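Local coordinates for protein restriction endonuclease UbaLAI (Unidentified, PDB 5O63) that cleaves DNA as a Type IIE restriction endonuclease, the part described here being its N-terminal B3 domain, which binds the cognate DNA, at residues L98-T109 with F125-F136. Numbering follows the deposited sequence. Where two conformers were deposited one is given.
Sequences LLNERNYDPRLT and FDCANSGSGGRF
Leu108 and Ala128 form an antiparallel hydrogen-bonded pair at the open end of the beta hairpin of strands 108-116 and 121-128 in the B3 domain. Leu108 N reaches Ala128 O at 2.9 Å, and Ala128 N returns a bond to Leu108 O. The next pair, Thr109 with Cys127, is non-hydrogen-bonded and faces the tightly packed side: CD2 of Leu99 lies 3.7 Å from Cys127 CB, while its CD1 meets the Phe125 ring at the edge, near CZ. On the other face, Leu108 CB approaches Phe136 obliquely, and Leu139 of helix 136-144 touches both Leu108 and Ala128.

In the loop that leads into strand 108-116, the peptide bond before Pro106 is cis. Pro106 CG sits over the centre of one face of the Phe136 ring, 3.5 Å from the centroid, a CH-pi contact. Phe136 CG is anti to the backbone N (chi1 -178°), which carries the ring out from the start of its helix to the proline. Ser130 ties down the same loop twice, its N bonding to Tyr104 O and its OG to a lone pair of Pro106 O.

On the solvent side the Tyr104 ring leads away from the contact, with CD2 3.6 Å from Gly131 CA. The partly exposed Asn129 side chain closes an Asx turn through OD1 to Gly131 N. Asn129 ND2 donates to a water 2.9 Å away, which donates to Leu98 O and Glu101 O.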
# COMPACT_ATOMS: atom_id res chain seq x y z
N LEU A 98 -11.34 0.53 -6.39
CA LEU A 98 -12.13 0.57 -5.15
C LEU A 98 -11.81 1.88 -4.43
O LEU A 98 -12.68 2.47 -3.79
CB LEU A 98 -11.82 -0.63 -4.23
CG LEU A 98 -12.62 -0.62 -2.91
CD1 LEU A 98 -14.14 -0.42 -3.12
CD2 LEU A 98 -12.38 -1.92 -2.16
N LEU A 99 -10.59 2.37 -4.56
CA LEU A 99 -10.22 3.55 -3.72
C LEU A 99 -10.94 4.82 -4.19
O LEU A 99 -10.99 5.82 -3.46
CB LEU A 99 -8.73 3.83 -3.74
CG LEU A 99 -7.84 2.79 -3.08
CD1 LEU A 99 -6.40 3.29 -3.21
CD2 LEU A 99 -8.26 2.54 -1.65
N ASN A 100 -11.50 4.80 -5.40
CA ASN A 100 -12.08 6.05 -5.86
C ASN A 100 -13.42 6.40 -5.18
O ASN A 100 -13.82 7.59 -5.16
CB ASN A 100 -12.24 5.95 -7.39
CG ASN A 100 -10.92 6.02 -8.08
OD1 ASN A 100 -9.97 6.68 -7.61
ND2 ASN A 100 -10.81 5.28 -9.21
N GLU A 101 -14.10 5.41 -4.62
CA GLU A 101 -15.40 5.64 -4.02
C GLU A 101 -15.24 6.38 -2.70
O GLU A 101 -14.63 5.85 -1.80
CB GLU A 101 -16.13 4.31 -3.83
CG GLU A 101 -16.76 3.78 -5.13
CD GLU A 101 -18.06 4.47 -5.55
OE1 GLU A 101 -18.69 5.13 -4.70
OE2 GLU A 101 -18.46 4.33 -6.74
N ARG A 102 -15.79 7.58 -2.59
CA ARG A 102 -15.51 8.46 -1.44
C ARG A 102 -16.53 8.42 -0.28
O ARG A 102 -16.28 9.06 0.75
CB ARG A 102 -15.43 9.93 -1.93
CG ARG A 102 -14.24 10.23 -2.84
CD ARG A 102 -12.90 9.84 -2.13
NE ARG A 102 -11.74 10.66 -2.51
CZ ARG A 102 -11.28 10.87 -3.77
NH1 ARG A 102 -11.89 10.31 -4.89
NH2 ARG A 102 -10.22 11.67 -3.92
N ASN A 103 -17.64 7.70 -0.42
CA ASN A 103 -18.71 7.77 0.60
C ASN A 103 -18.69 6.68 1.68
O ASN A 103 -19.71 6.44 2.36
CB ASN A 103 -20.05 7.72 -0.13
CG ASN A 103 -20.32 8.98 -0.91
OD1 ASN A 103 -20.16 10.09 -0.40
ND2 ASN A 103 -20.69 8.82 -2.18
N TYR A 104 -17.57 5.98 1.79
CA TYR A 104 -17.50 4.79 2.64
C TYR A 104 -16.28 4.85 3.49
O TYR A 104 -15.63 3.82 3.77
CB TYR A 104 -17.50 3.50 1.79
CG TYR A 104 -18.75 3.47 0.98
CD1 TYR A 104 -18.74 3.89 -0.34
CD2 TYR A 104 -19.97 3.13 1.55
CE1 TYR A 104 -19.94 3.92 -1.10
CE2 TYR A 104 -21.14 3.14 0.82
CZ TYR A 104 -21.12 3.55 -0.51
OH TYR A 104 -22.29 3.57 -1.23
N ASP A 105 -15.92 6.06 3.92
CA ASP A 105 -14.70 6.19 4.74
C ASP A 105 -14.91 5.61 6.15
O ASP A 105 -16.05 5.60 6.64
CB ASP A 105 -14.30 7.66 4.85
CG ASP A 105 -13.57 8.19 3.61
OD1 ASP A 105 -13.21 9.39 3.61
OD2 ASP A 105 -13.29 7.39 2.66
N PRO A 106 -13.83 5.18 6.83
CA PRO A 106 -12.43 5.29 6.39
C PRO A 106 -12.05 4.20 5.36
O PRO A 106 -12.69 3.14 5.24
CB PRO A 106 -11.62 5.07 7.67
CG PRO A 106 -12.58 4.19 8.53
CD PRO A 106 -13.93 4.83 8.27
N ARG A 107 -10.99 4.52 4.64
CA ARG A 107 -10.38 3.63 3.62
C ARG A 107 -8.98 3.28 4.06
O ARG A 107 -8.34 4.07 4.75
CB ARG A 107 -10.32 4.34 2.27
CG ARG A 107 -11.68 4.53 1.62
CD ARG A 107 -11.60 5.45 0.36
NE ARG A 107 -11.16 6.82 0.73
CZ ARG A 107 -10.44 7.63 -0.04
NH1 ARG A 107 -10.13 7.29 -1.34
NH2 ARG A 107 -10.06 8.84 0.39
N LEU A 108 -8.50 2.10 3.66
CA LEU A 108 -7.18 1.63 4.05
C LEU A 108 -6.44 1.14 2.79
O LEU A 108 -7.06 0.52 1.94
CB LEU A 108 -7.31 0.46 5.08
CG LEU A 108 -6.02 -0.08 5.67
CD1 LEU A 108 -5.39 0.94 6.65
CD2 LEU A 108 -6.27 -1.46 6.42
N THR A 109 -5.15 1.41 2.70
CA THR A 109 -4.29 0.68 1.77
C THR A 109 -3.24 -0.07 2.53
O THR A 109 -2.66 0.47 3.48
CB THR A 109 -3.64 1.62 0.76
OG1 THR A 109 -2.84 2.64 1.42
CG2 THR A 109 -4.69 2.25 -0.12
N PHE A 125 -0.39 -5.42 -2.92
CA PHE A 125 -1.29 -4.33 -2.53
C PHE A 125 -2.65 -4.84 -2.21
O PHE A 125 -3.22 -5.63 -2.94
CB PHE A 125 -1.36 -3.35 -3.71
CG PHE A 125 -2.39 -2.30 -3.57
CD1 PHE A 125 -3.65 -2.47 -4.13
CD2 PHE A 125 -2.09 -1.13 -2.89
CE1 PHE A 125 -4.65 -1.45 -4.02
CE2 PHE A 125 -3.07 -0.09 -2.76
CZ PHE A 125 -4.35 -0.26 -3.32
N ASP A 126 -3.25 -4.30 -1.13
CA ASP A 126 -4.60 -4.63 -0.72
C ASP A 126 -5.27 -3.32 -0.28
O ASP A 126 -4.58 -2.38 0.07
CB ASP A 126 -4.57 -5.63 0.42
CG ASP A 126 -5.91 -6.32 0.70
OD1 ASP A 126 -6.90 -6.13 -0.02
OD2 ASP A 126 -5.93 -7.18 1.61
N CYS A 127 -6.59 -3.27 -0.37
CA CYS A 127 -7.27 -2.06 0.09
C CYS A 127 -8.70 -2.34 0.42
O CYS A 127 -9.26 -3.37 0.05
CB CYS A 127 -7.17 -0.97 -0.92
SG CYS A 127 -8.16 -1.30 -2.39
N ALA A 128 -9.29 -1.41 1.15
CA ALA A 128 -10.57 -1.63 1.74
C ALA A 128 -11.25 -0.33 2.11
O ALA A 128 -10.61 0.69 2.26
CB ALA A 128 -10.42 -2.52 3.01
N ASN A 129 -12.58 -0.41 2.23
CA ASN A 129 -13.32 0.70 2.80
C ASN A 129 -14.34 0.18 3.82
O ASN A 129 -14.35 -1.00 4.17
CB ASN A 129 -13.96 1.54 1.70
CG ASN A 129 -15.09 0.83 0.95
OD1 ASN A 129 -15.83 -0.00 1.48
ND2 ASN A 129 -15.27 1.26 -0.32
N SER A 130 -15.16 1.12 4.33
CA SER A 130 -16.02 0.79 5.45
C SER A 130 -17.47 0.63 5.07
O SER A 130 -18.37 0.74 5.92
CB SER A 130 -15.87 1.87 6.52
OG SER A 130 -14.53 1.92 6.97
N GLY A 131 -17.74 0.41 3.78
CA GLY A 131 -19.08 0.08 3.33
C GLY A 131 -19.55 -1.32 3.71
O GLY A 131 -18.81 -2.12 4.30
N SER A 132 -20.80 -1.61 3.39
CA SER A 132 -21.36 -2.92 3.69
C SER A 132 -20.54 -4.02 3.00
O SER A 132 -20.19 -3.88 1.82
CB SER A 132 -22.83 -3.00 3.27
OG SER A 132 -23.49 -4.10 3.89
N GLY A 133 -20.21 -5.04 3.77
CA GLY A 133 -19.34 -6.11 3.33
C GLY A 133 -17.87 -5.68 3.28
O GLY A 133 -17.03 -6.44 2.82
N GLY A 134 -17.56 -4.46 3.73
CA GLY A 134 -16.21 -3.94 3.59
C GLY A 134 -15.22 -4.58 4.54
O GLY A 134 -15.62 -5.24 5.51
N ARG A 135 -13.94 -4.38 4.29
CA ARG A 135 -12.91 -5.07 5.05
C ARG A 135 -12.09 -4.13 5.93
O ARG A 135 -11.12 -4.59 6.50
CB ARG A 135 -12.00 -5.83 4.07
CG ARG A 135 -12.76 -7.05 3.45
CD ARG A 135 -12.01 -7.64 2.25
NE ARG A 135 -10.70 -8.18 2.58
CZ ARG A 135 -9.55 -7.70 2.09
NH1 ARG A 135 -9.51 -6.61 1.29
NH2 ARG A 135 -8.42 -8.29 2.42
N PHE A 136 -12.48 -2.87 6.06
CA PHE A 136 -11.64 -1.93 6.78
C PHE A 136 -11.37 -2.39 8.22
O PHE A 136 -10.25 -2.38 8.66
CB PHE A 136 -12.25 -0.50 6.84
CG PHE A 136 -11.35 0.47 7.55
CD1 PHE A 136 -10.43 1.24 6.84
CD2 PHE A 136 -11.41 0.60 8.94
CE1 PHE A 136 -9.55 2.11 7.49
CE2 PHE A 136 -10.53 1.44 9.61
CZ PHE A 136 -9.62 2.18 8.92
O HOH W 1 -13.46 3.29 -1.29